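Local atomic coordinates of 432aa long hypothetical deoxyribodipyrimidine photolyase (Sulfolobus tokodaii, PDB entry 2E0I), a protein that probably repairs ultraviolet-damaged DNA by light-driven splitting of pyrimidine dimers, using one FAD as catalytic cofactor and a second FAD as a probable light-harvesting antenna. Residues V320-V325 with E416-V421; V315-V320 with R363-W368; R28-F33 with R71-F76. One frame throughout, in Å; residues are numbered along the deposited sequence.

Interaction 1. Residues V320-V325 with E416-V421; sequences VKVLFV and ERVNYV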
loop_
_atom_site.group_PDB
_atom_site.type_symbol
_atom_site.label_atom_id
_atom_site.label_comp_id
_atom_site.label_asym_id
_atom_site.label_seq_id
_atom_site.Cartn_x
_atom_site.Cartn_y
_atom_site.Cartn_z
ATOM N N VAL A 320 11.837 15.414 -0.771
ATOM C CA VAL A 320 12.284 15.729 0.564
ATOM C C VAL A 320 13.667 16.349 0.669
ATOM O O VAL A 320 13.831 17.420 1.255
ATOM C CB VAL A 320 12.229 14.480 1.458
ATOM C CG1 VAL A 320 12.626 14.841 2.872
ATOM C CG2 VAL A 320 10.826 13.886 1.433
ATOM N N LYS A 321 14.660 15.680 0.094
ATOM C CA LYS A 321 16.037 16.148 0.174
ATOM C C LYS A 321 16.525 17.090 -0.912
ATOM O O LYS A 321 17.683 17.484 -0.905
ATOM C CB LYS A 321 16.971 14.941 0.294
ATOM C CG LYS A 321 16.803 14.248 1.633
ATOM C CD LYS A 321 17.682 13.032 1.787
ATOM C CE LYS A 321 17.474 12.398 3.160
ATOM N NZ LYS A 321 18.254 11.130 3.324
ATOM N N VAL A 322 15.657 17.470 -1.839
ATOM C CA VAL A 322 16.071 18.385 -2.890
ATOM C C VAL A 322 15.141 19.583 -2.956
ATOM O O VAL A 322 15.602 20.709 -3.015
ATOM C CB VAL A 322 16.141 17.671 -4.271
ATOM C CG1 VAL A 322 16.385 18.675 -5.382
ATOM C CG2 VAL A 322 17.272 16.653 -4.262
ATOM N N LEU A 323 13.834 19.354 -2.935
ATOM C CA LEU A 323 12.890 20.468 -2.988
ATOM C C LEU A 323 12.592 20.905 -1.564
ATOM O O LEU A 323 11.856 21.867 -1.331
ATOM C CB LEU A 323 11.590 20.053 -3.697
ATOM C CG LEU A 323 11.688 19.613 -5.163
ATOM C CD1 LEU A 323 10.319 19.240 -5.670
ATOM C CD2 LEU A 323 12.269 20.728 -6.010
ATOM N N PHE A 324 13.177 20.175 -0.619
ATOM C CA PHE A 324 13.026 20.434 0.808
ATOM C C PHE A 324 11.559 20.625 1.254
ATOM O O PHE A 324 11.197 21.627 1.889
ATOM C CB PHE A 324 13.896 21.642 1.185
ATOM C CG PHE A 324 14.188 21.755 2.657
ATOM C CD1 PHE A 324 14.425 20.622 3.428
ATOM C CD2 PHE A 324 14.252 23.011 3.272
ATOM C CE1 PHE A 324 14.718 20.735 4.791
ATOM C CE2 PHE A 324 14.546 23.134 4.638
ATOM C CZ PHE A 324 14.778 21.997 5.396
ATOM N N VAL A 325 10.721 19.646 0.908
ATOM C CA VAL A 325 9.307 19.653 1.276
ATOM C C VAL A 325 9.058 18.538 2.311
ATOM O O VAL A 325 9.572 17.424 2.185
ATOM C CB VAL A 325 8.412 19.435 0.040
ATOM C CG1 VAL A 325 6.963 19.309 0.465
ATOM C CG2 VAL A 325 8.582 20.585 -0.932
ATOM N N GLU A 416 23.373 21.649 -4.736
ATOM C CA GLU A 416 23.375 22.727 -3.744
ATOM C C GLU A 416 22.285 22.493 -2.704
ATOM O O GLU A 416 22.512 22.636 -1.501
ATOM C CB GLU A 416 23.121 24.077 -4.403
ATOM C CG GLU A 416 24.140 24.496 -5.441
ATOM C CD GLU A 416 23.742 25.798 -6.146
ATOM O OE1 GLU A 416 22.629 25.854 -6.727
ATOM O OE2 GLU A 416 24.538 26.767 -6.116
ATOM N N ARG A 417 21.094 22.146 -3.180
ATOM C CA ARG A 417 19.954 21.890 -2.306
ATOM C C ARG A 417 20.249 20.773 -1.305
ATOM O O ARG A 417 20.118 20.964 -0.104
ATOM C CB ARG A 417 18.721 21.498 -3.134
ATOM C CG ARG A 417 18.291 22.498 -4.206
ATOM C CD ARG A 417 17.657 23.746 -3.629
ATOM N NE ARG A 417 16.537 23.438 -2.748
ATOM C CZ ARG A 417 15.542 24.283 -2.483
ATOM N NH1 ARG A 417 15.527 25.488 -3.041
ATOM N NH2 ARG A 417 14.567 23.929 -1.652
ATOM N N VAL A 418 20.642 19.604 -1.810
ATOM C CA VAL A 418 20.935 18.458 -0.954
ATOM C C VAL A 418 21.916 18.818 0.149
ATOM O O VAL A 418 21.784 18.341 1.274
ATOM C CB VAL A 418 21.518 17.267 -1.752
ATOM C CG1 VAL A 418 21.797 16.110 -0.812
ATOM C CG2 VAL A 418 20.546 16.821 -2.824
ATOM N N ASN A 419 22.903 19.650 -0.173
ATOM C CA ASN A 419 23.886 20.065 0.821
ATOM C C ASN A 419 23.229 20.931 1.877
ATOM O O ASN A 419 23.496 20.781 3.068
ATOM C CB ASN A 419 25.031 20.831 0.163
ATOM C CG ASN A 419 25.960 19.925 -0.615
ATOM O OD1 ASN A 419 26.478 18.949 -0.080
ATOM N ND2 ASN A 419 26.176 20.245 -1.880
ATOM N N TYR A 420 22.364 21.839 1.438
ATOM C CA TYR A 420 21.673 22.708 2.371
ATOM C C TYR A 420 20.737 21.899 3.261
ATOM O O TYR A 420 20.730 22.060 4.478
ATOM C CB TYR A 420 20.880 23.786 1.632
ATOM C CG TYR A 420 20.064 24.613 2.589
ATOM C CD1 TYR A 420 18.700 24.383 2.749
ATOM C CD2 TYR A 420 20.672 25.564 3.407
ATOM C CE1 TYR A 420 17.964 25.077 3.705
ATOM C CE2 TYR A 420 19.947 26.264 4.362
ATOM C CZ TYR A 420 18.594 26.016 4.508
ATOM O OH TYR A 420 17.874 26.707 5.457
ATOM N N VAL A 421 19.951 21.019 2.652
ATOM C CA VAL A 421 19.014 20.209 3.414
ATOM C C VAL A 421 19.753 19.404 4.469
ATOM O O VAL A 421 19.297 19.290 5.601
ATOM C CB VAL A 421 18.216 19.250 2.505
ATOM C CG1 VAL A 421 17.286 18.398 3.353
ATOM C CG2 VAL A 421 17.416 20.046 1.476
#
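K321 meets the helix of 416-421 through its backbone: its carbonyl O lies over V418, where the CA-H of V418 points at it (CA to O 3.4 Å), and CG2 of V421 touches the same oxygen. The lysine side chain leads elsewhere, with NZ hydrogen-bonded to OG of S355. V322 follows, its CG2 set 3.6 Å from CG2 of V418. Its carbonyl O receives a weak, bent hydrogen bond from NE of R417 (2.9 Å, N-H...O angle 129°). R417 bends twice along its aliphatic chain (chi2 -72°, chi3 -55°), which lays its CB, CG and NE around V322 O, while NH2 continues toward L323 and a salt bridge with E275. F324 turns its ring to the partner helix. CD1 of F324 packs on CG2 of V421 (3.6 Å), and the edge of the Y420 ring approaches the F324 face in an offset T-shaped pair. An alanine in place of R417 is likely to leave E275 without its mate and V322 O without this donor. Apolar packing thus joins helix 414-427 to the end of helix 309-322 and the turn that follows, while a cationic side chain reaches over carbonyls at that C-terminal end, where its charge should be favourable.

Interaction 2. Residues V315-V320 with R363-W368; sequences VAFFLV and RVFNPW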
loop_
_atom_site.group_PDB
_atom_site.type_symbol
_atom_site.label_atom_id
_atom_site.label_comp_id
_atom_site.label_asym_id
_atom_site.label_seq_id
_atom_site.Cartn_x
_atom_site.Cartn_y
_atom_site.Cartn_z
ATOM N N VAL A 315 11.749 9.521 -6.524
ATOM C CA VAL A 315 10.753 10.571 -6.495
ATOM C C VAL A 315 10.596 11.111 -5.073
ATOM O O VAL A 315 10.535 12.314 -4.855
ATOM C CB VAL A 315 9.417 10.014 -7.054
ATOM C CG1 VAL A 315 8.232 10.530 -6.257
ATOM C CG2 VAL A 315 9.290 10.391 -8.524
ATOM N N ALA A 316 10.550 10.206 -4.106
ATOM C CA ALA A 316 10.397 10.590 -2.717
ATOM C C ALA A 316 11.643 11.345 -2.250
ATOM O O ALA A 316 11.550 12.323 -1.510
ATOM C CB ALA A 316 10.163 9.345 -1.866
ATOM N N PHE A 317 12.807 10.880 -2.684
ATOM C CA PHE A 317 14.066 11.514 -2.322
ATOM C C PHE A 317 14.049 12.965 -2.789
ATOM O O PHE A 317 14.272 13.885 -2.010
ATOM C CB PHE A 317 15.233 10.770 -2.989
ATOM C CG PHE A 317 16.533 11.539 -2.989
ATOM C CD1 PHE A 317 17.326 11.607 -1.840
ATOM C CD2 PHE A 317 16.964 12.212 -4.140
ATOM C CE1 PHE A 317 18.533 12.337 -1.834
ATOM C CE2 PHE A 317 18.167 12.945 -4.145
ATOM C CZ PHE A 317 18.951 13.004 -2.986
ATOM N N PHE A 318 13.772 13.151 -4.075
ATOM C CA PHE A 318 13.736 14.460 -4.698
ATOM C C PHE A 318 12.827 15.467 -3.991
ATOM O O PHE A 318 13.175 16.648 -3.853
ATOM C CB PHE A 318 13.298 14.318 -6.154
ATOM C CG PHE A 318 13.549 15.545 -6.978
ATOM C CD1 PHE A 318 14.794 15.760 -7.559
ATOM C CD2 PHE A 318 12.551 16.503 -7.154
ATOM C CE1 PHE A 318 15.038 16.902 -8.300
ATOM C CE2 PHE A 318 12.788 17.649 -7.894
ATOM C CZ PHE A 318 14.027 17.849 -8.468
ATOM N N LEU A 319 11.660 15.021 -3.543
ATOM C CA LEU A 319 10.752 15.940 -2.876
ATOM C C LEU A 319 11.259 16.353 -1.500
ATOM O O LEU A 319 11.141 17.513 -1.105
ATOM C CB LEU A 319 9.363 15.321 -2.727
ATOM C CG LEU A 319 8.364 16.177 -1.939
ATOM C CD1 LEU A 319 7.988 17.398 -2.756
ATOM C CD2 LEU A 319 7.127 15.359 -1.592
ATOM N N VAL A 320 11.837 15.414 -0.771
ATOM C CA VAL A 320 12.284 15.729 0.564
ATOM C C VAL A 320 13.667 16.349 0.669
ATOM O O VAL A 320 13.831 17.420 1.255
ATOM C CB VAL A 320 12.229 14.480 1.458
ATOM C CG1 VAL A 320 12.626 14.841 2.872
ATOM C CG2 VAL A 320 10.826 13.886 1.433
ATOM N N ARG A 363 21.130 9.272 3.437
ATOM C CA ARG A 363 21.298 8.783 2.081
ATOM C C ARG A 363 20.942 9.808 1.012
ATOM O O ARG A 363 19.957 10.534 1.138
ATOM C CB ARG A 363 20.452 7.526 1.904
ATOM C CG ARG A 363 20.686 6.792 0.611
ATOM C CD ARG A 363 20.306 5.342 0.788
ATOM N NE ARG A 363 20.833 4.836 2.056
ATOM C CZ ARG A 363 21.039 3.552 2.333
ATOM N NH1 ARG A 363 20.765 2.617 1.429
ATOM N NH2 ARG A 363 21.530 3.206 3.517
ATOM N N VAL A 364 21.754 9.861 -0.039
ATOM C CA VAL A 364 21.528 10.788 -1.140
ATOM C C VAL A 364 21.753 10.118 -2.495
ATOM O O VAL A 364 22.617 9.262 -2.633
ATOM C CB VAL A 364 22.451 12.017 -1.033
ATOM C CG1 VAL A 364 23.884 11.582 -1.000
ATOM C CG2 VAL A 364 22.222 12.936 -2.209
ATOM N N PHE A 365 20.961 10.509 -3.490
ATOM C CA PHE A 365 21.067 9.951 -4.835
ATOM C C PHE A 365 21.327 11.057 -5.846
ATOM O O PHE A 365 20.880 12.189 -5.675
ATOM C CB PHE A 365 19.772 9.242 -5.236
ATOM C CG PHE A 365 19.433 8.063 -4.384
ATOM C CD1 PHE A 365 20.237 6.928 -4.396
ATOM C CD2 PHE A 365 18.305 8.084 -3.564
ATOM C CE1 PHE A 365 19.924 5.824 -3.604
ATOM C CE2 PHE A 365 17.980 6.989 -2.766
ATOM C CZ PHE A 365 18.791 5.855 -2.786
ATOM N N ASN A 366 22.052 10.725 -6.905
ATOM C CA ASN A 366 22.326 11.692 -7.949
ATOM C C ASN A 366 21.270 11.483 -9.029
ATOM O O ASN A 366 21.291 10.488 -9.751
ATOM C CB ASN A 366 23.709 11.466 -8.542
ATOM C CG ASN A 366 24.084 12.533 -9.534
ATOM O OD1 ASN A 366 23.281 12.915 -10.394
ATOM N ND2 ASN A 366 25.311 13.027 -9.427
ATOM N N PRO A 367 20.326 12.419 -9.150
ATOM C CA PRO A 367 19.265 12.315 -10.149
ATOM C C PRO A 367 19.752 11.904 -11.524
ATOM O O PRO A 367 19.256 10.947 -12.103
ATOM C CB PRO A 367 18.663 13.710 -10.152
ATOM C CG PRO A 367 18.812 14.124 -8.729
ATOM C CD PRO A 367 20.215 13.681 -8.397
ATOM N N TRP A 368 20.734 12.624 -12.044
ATOM C CA TRP A 368 21.247 12.336 -13.372
ATOM C C TRP A 368 21.974 11.007 -13.471
ATOM O O TRP A 368 21.809 10.283 -14.448
ATOM C CB TRP A 368 22.143 13.483 -13.825
ATOM C CG TRP A 368 21.458 14.790 -13.662
ATOM C CD1 TRP A 368 21.606 15.658 -12.627
ATOM C CD2 TRP A 368 20.414 15.325 -14.496
ATOM N NE1 TRP A 368 20.717 16.700 -12.753
ATOM C CE2 TRP A 368 19.973 16.522 -13.889
ATOM C CE3 TRP A 368 19.809 14.907 -15.692
ATOM C CZ2 TRP A 368 18.950 17.310 -14.435
ATOM C CZ3 TRP A 368 18.788 15.691 -16.238
ATOM C CH2 TRP A 368 18.371 16.879 -15.605
#
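With CG of F317 turned anti to its own backbone N (chi1 165°) and CG of F365 beside its backbone N (chi1 -63°), the two phenylalanines meet edge to face. F365 supplies the edge: its CD2 sits 3.9 Å from CG of F317, over the rim of that ring. F365 CB adds a CH-pi contact above the same ring, 4.3 Å from the F317 centroid and only 15° off the normal. The backbone N of F365 also lies over a face of F317, whereas R363 O is near the ring plane, at the edge. V364 reaches the far end of the ring with CG2, 3.4 Å from F317 CZ. The next residue of the helix, F318, offers its edge to the proline, CD1 lying 4.5 Å from CG of P367, and its ring also meets Y291 edge to face. N366 just before P367 is the N-cap of helix 367-374, its OD1 accepting from the backbone N of K369. An extended loop, running into the first turn of helix 367-374, is thereby packed through aromatic contacts on helix 309-322 of the helical FAD-binding domain of DNA photolyases, the same helix whose A316 touches FAD.

Interaction 3. Residues R28-F33 with R71-F76; sequences RVIPVF and RLNVFF. With FAD (flavin-adenine dinucleotide), chain F.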
loop_
_atom_site.group_PDB
_atom_site.type_symbol
_atom_site.label_atom_id
_atom_site.label_comp_id
_atom_site.label_asym_id
_atom_site.label_seq_id
_atom_site.Cartn_x
_atom_site.Cartn_y
_atom_site.Cartn_z
ATOM N N ARG A 28 -23.597 -21.519 10.307
ATOM C CA ARG A 28 -23.764 -20.691 9.124
ATOM C C ARG A 28 -22.910 -19.426 9.295
ATOM O O ARG A 28 -22.729 -18.923 10.405
ATOM C CB ARG A 28 -25.245 -20.329 8.943
ATOM C CG ARG A 28 -26.194 -21.462 9.303
ATOM C CD ARG A 28 -27.666 -21.101 9.109
ATOM N NE ARG A 28 -28.083 -21.144 7.700
ATOM C CZ ARG A 28 -29.337 -20.958 7.271
ATOM N NH1 ARG A 28 -30.321 -20.714 8.139
ATOM N NH2 ARG A 28 -29.615 -21.012 5.967
ATOM N N VAL A 29 -22.365 -18.933 8.193
ATOM C CA VAL A 29 -21.554 -17.736 8.238
ATOM C C VAL A 29 -22.023 -16.747 7.180
ATOM O O VAL A 29 -22.089 -17.065 5.989
ATOM C CB VAL A 29 -20.068 -18.056 7.995
ATOM C CG1 VAL A 29 -19.283 -16.771 7.813
ATOM C CG2 VAL A 29 -19.516 -18.845 9.154
ATOM N N ILE A 30 -22.359 -15.542 7.615
ATOM C CA ILE A 30 -22.801 -14.520 6.684
ATOM C C ILE A 30 -21.619 -13.622 6.315
ATOM O O ILE A 30 -21.077 -12.913 7.163
ATOM C CB ILE A 30 -23.925 -13.667 7.294
ATOM C CG1 ILE A 30 -25.106 -14.565 7.664
ATOM C CG2 ILE A 30 -24.366 -12.611 6.301
ATOM C CD1 ILE A 30 -26.275 -13.829 8.252
ATOM N N PRO A 31 -21.197 -13.655 5.040
ATOM C CA PRO A 31 -20.072 -12.834 4.577
ATOM C C PRO A 31 -20.498 -11.377 4.435
ATOM O O PRO A 31 -21.397 -11.047 3.667
ATOM C CB PRO A 31 -19.694 -13.486 3.251
ATOM C CG PRO A 31 -21.025 -13.964 2.734
ATOM C CD PRO A 31 -21.712 -14.520 3.959
ATOM N N VAL A 32 -19.834 -10.504 5.178
ATOM C CA VAL A 32 -20.184 -9.095 5.180
ATOM C C VAL A 32 -19.057 -8.145 4.818
ATOM O O VAL A 32 -17.896 -8.415 5.094
ATOM C CB VAL A 32 -20.700 -8.691 6.593
ATOM C CG1 VAL A 32 -20.668 -7.184 6.776
ATOM C CG2 VAL A 32 -22.105 -9.215 6.803
ATOM N N PHE A 33 -19.414 -7.042 4.168
ATOM C CA PHE A 33 -18.456 -5.980 3.867
ATOM C C PHE A 33 -19.175 -4.673 4.190
ATOM O O PHE A 33 -20.297 -4.446 3.736
ATOM C CB PHE A 33 -18.003 -5.939 2.417
ATOM C CG PHE A 33 -17.092 -4.782 2.131
ATOM C CD1 PHE A 33 -17.602 -3.582 1.622
ATOM C CD2 PHE A 33 -15.733 -4.856 2.442
ATOM C CE1 PHE A 33 -16.768 -2.457 1.423
ATOM C CE2 PHE A 33 -14.886 -3.742 2.250
ATOM C CZ PHE A 33 -15.407 -2.539 1.740
ATOM N N ARG A 71 -23.690 -14.822 -1.168
ATOM C CA ARG A 71 -23.336 -13.581 -1.844
ATOM C C ARG A 71 -22.833 -12.636 -0.785
ATOM O O ARG A 71 -23.085 -12.822 0.403
ATOM C CB ARG A 71 -24.536 -12.938 -2.559
ATOM C CG ARG A 71 -25.540 -12.263 -1.636
ATOM C CD ARG A 71 -26.610 -11.508 -2.423
ATOM N NE ARG A 71 -27.670 -10.954 -1.566
ATOM C CZ ARG A 71 -27.522 -9.915 -0.750
ATOM N NH1 ARG A 71 -26.358 -9.293 -0.661
ATOM N NH2 ARG A 71 -28.536 -9.494 -0.015
ATOM N N LEU A 72 -22.116 -11.619 -1.228
ATOM C CA LEU A 72 -21.579 -10.634 -0.318
ATOM C C LEU A 72 -22.724 -9.757 0.210
ATOM O O LEU A 72 -23.511 -9.203 -0.563
ATOM C CB LEU A 72 -20.538 -9.785 -1.046
ATOM C CG LEU A 72 -19.728 -8.865 -0.145
ATOM C CD1 LEU A 72 -19.054 -9.702 0.939
ATOM C CD2 LEU A 72 -18.703 -8.104 -0.978
ATOM N N ASN A 73 -22.816 -9.658 1.532
ATOM C CA ASN A 73 -23.834 -8.859 2.198
ATOM C C ASN A 73 -23.225 -7.503 2.518
ATOM O O ASN A 73 -22.370 -7.396 3.401
ATOM C CB ASN A 73 -24.268 -9.555 3.486
ATOM C CG ASN A 73 -25.005 -10.858 3.224
ATOM O OD1 ASN A 73 -26.210 -10.868 2.957
ATOM N ND2 ASN A 73 -24.279 -11.964 3.285
ATOM N N VAL A 74 -23.671 -6.468 1.808
ATOM C CA VAL A 74 -23.120 -5.131 1.999
ATOM C C VAL A 74 -23.961 -4.190 2.855
ATOM O O VAL A 74 -25.186 -4.154 2.752
ATOM C CB VAL A 74 -22.858 -4.454 0.639
ATOM C CG1 VAL A 74 -22.239 -3.084 0.847
ATOM C CG2 VAL A 74 -21.949 -5.336 -0.207
ATOM N N PHE A 75 -23.276 -3.422 3.697
ATOM C CA PHE A 75 -23.902 -2.452 4.589
ATOM C C PHE A 75 -23.167 -1.135 4.451
ATOM O O PHE A 75 -22.051 -1.101 3.940
ATOM C CB PHE A 75 -23.808 -2.937 6.030
ATOM C CG PHE A 75 -24.610 -4.173 6.300
ATOM C CD1 PHE A 75 -25.954 -4.076 6.653
ATOM C CD2 PHE A 75 -24.036 -5.440 6.170
ATOM C CE1 PHE A 75 -26.722 -5.222 6.871
ATOM C CE2 PHE A 75 -24.789 -6.599 6.386
ATOM C CZ PHE A 75 -26.141 -6.489 6.738
ATOM N N PHE A 76 -23.777 -0.052 4.910
ATOM C CA PHE A 76 -23.136 1.251 4.806
ATOM C C PHE A 76 -23.153 1.974 6.138
ATOM O O PHE A 76 -24.141 1.905 6.873
ATOM C CB PHE A 76 -23.836 2.102 3.739
ATOM C CG PHE A 76 -23.220 3.453 3.545
ATOM C CD1 PHE A 76 -22.037 3.597 2.822
ATOM C CD2 PHE A 76 -23.796 4.582 4.130
ATOM C CE1 PHE A 76 -21.431 4.849 2.684
ATOM C CE2 PHE A 76 -23.202 5.834 4.001
ATOM C CZ PHE A 76 -22.014 5.968 3.276
HETATM P PA FAD F . -7.651 3.643 5.447
HETATM O O1A FAD F . -6.270 3.913 4.988
HETATM O O2A FAD F . -8.861 3.761 4.605
HETATM O O5B FAD F . -7.834 5.010 6.280
HETATM C C5B FAD F . -8.924 5.162 7.196
HETATM C C4B FAD F . -8.833 6.479 7.972
HETATM O O4B FAD F . -7.444 6.740 8.251
HETATM C C3B FAD F . -9.319 7.663 7.134
HETATM O O3B FAD F . -9.716 8.731 7.999
HETATM C C2B FAD F . -8.041 8.032 6.382
HETATM O O2B FAD F . -8.116 9.396 5.962
HETATM C C1B FAD F . -7.038 7.918 7.531
HETATM N N9A FAD F . -5.644 7.803 7.037
HETATM C C8A FAD F . -5.204 6.928 6.134
HETATM N N7A FAD F . -3.893 7.072 5.960
HETATM C C5A FAD F . -3.487 8.048 6.763
HETATM C C6A FAD F . -2.253 8.624 7.042
HETATM N N6A FAD F . -1.162 8.225 6.395
HETATM N N1A FAD F . -2.180 9.607 7.952
HETATM C C2A FAD F . -3.263 10.037 8.577
HETATM N N3A FAD F . -4.452 9.513 8.334
HETATM C C4A FAD F . -4.600 8.521 7.444
HETATM N N1 FAD F . -12.318 -1.330 4.289
HETATM C C2 FAD F . -13.643 -1.477 4.719
HETATM O O2 FAD F . -13.939 -2.370 5.510
HETATM N N3 FAD F . -14.615 -0.571 4.280
HETATM C C4 FAD F . -14.262 0.482 3.425
HETATM O O4 FAD F . -15.123 1.272 3.036
HETATM C C4X FAD F . -12.941 0.635 3.015
HETATM N N5 FAD F . -12.570 1.725 2.216
HETATM C C5X FAD F . -11.236 1.893 1.823
HETATM C C6 FAD F . -10.864 3.026 1.105
HETATM C C7 FAD F . -9.526 3.252 0.790
HETATM C C7M FAD F . -9.143 4.509 0.005
HETATM C C8 FAD F . -8.561 2.333 1.192
HETATM C C8M FAD F . -7.083 2.551 0.863
HETATM C C9 FAD F . -8.936 1.196 1.903
HETATM C C9A FAD F . -10.273 0.969 2.221
HETATM N N10 FAD F . -10.654 -0.146 2.985
HETATM C C10 FAD F . -11.973 -0.271 3.441
HETATM C "C1'" FAD F . -9.654 -1.161 3.392
HETATM C "C2'" FAD F . -8.862 -0.753 4.634
HETATM O "O2'" FAD F . -7.461 -0.818 4.349
HETATM C "C3'" FAD F . -9.210 -1.662 5.817
HETATM O "O3'" FAD F . -10.589 -1.492 6.161
HETATM C "C4'" FAD F . -8.337 -1.335 7.031
HETATM O "O4'" FAD F . -8.535 -2.338 8.032
HETATM C "C5'" FAD F . -8.691 0.040 7.604
HETATM O "O5'" FAD F . -7.543 0.688 8.157
HETATM P P FAD F . -6.669 1.688 7.245
HETATM O O1P FAD F . -5.719 2.377 8.147
HETATM O O2P FAD F . -6.131 0.958 6.076
HETATM O O3P FAD F . -7.788 2.748 6.780
#
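The carbonyl oxygen of P31 is gripped twice by one residue, N73, through its backbone N (2.9 Å from N73 N to P31 O) and through its side-chain amide (3.0 Å from N73 ND2 to P31 O). The two strands are neighbours in the parallel sheet of the N-terminal Rossmann-like domain of photolyases, joined by a beta-alpha-beta crossover that runs through helix 48-66, with 73-76 at the sheet's outer edge. The backbone donor comes almost in line with the carbonyl bond, whereas ND2 approaches from above the carbonyl plane, 35° out of it, with P31 O close to the amide plane of N73. Beside the backbone N (chi1 -67°), CG of N73 carries ND2 back toward P31, and the amide lies against CG2 of I30. Its other end is held as well, OD1 accepting from S168 OG and T165 N, so the flip of the amide is probably fixed.

The strands then continue with the staggered pairing of a parallel sheet. F33 N donates to N73 O (3.1 Å), and F75 N donates to F33 O (3.2 Å) in the carbonyl plane. V32 and N73 share one face of the sheet; there CG2 of V32 touches the edge of the F75 ring at CE2 (3.8 Å). On the other face stand F33 and V74. L72 lies alongside the F33 stem, with its CD2 4.1 Å from F33 CB, next to the side where helix 48-66 packs.

F33 also belongs to the pocket of the second FAD, the probable antenna. Its side chain, CG anti to the backbone N (chi1 176°), extends from the face it shares with V74 to the pyrimidine portion of the flavin, where F33 CZ lies 3.3 Å from FAD N3.

Overall arrangement
Interactions 1 and 2 form one continuous cluster on helix 309-322, their centres 9 Å apart and V320 common to both. They touch through K321 NZ, probably hydrogen-bonded to R363 O at 2.8 Å, and through apolar packing of V418 CG1 on V364 CG2 and of V322 CG2 on F317 CE2. A316 of interaction 2 belongs to the pocket of one FAD, probably the catalytic one, and the side chains of V320 and F317 each lie about 8 Å from a bound FAD. Interaction 3 stands across the chain's centre, its centre 50 Å from that of interaction 1 and 45 Å from that of interaction 2, in the N-terminal domain, where F33 contacts the other FAD directly.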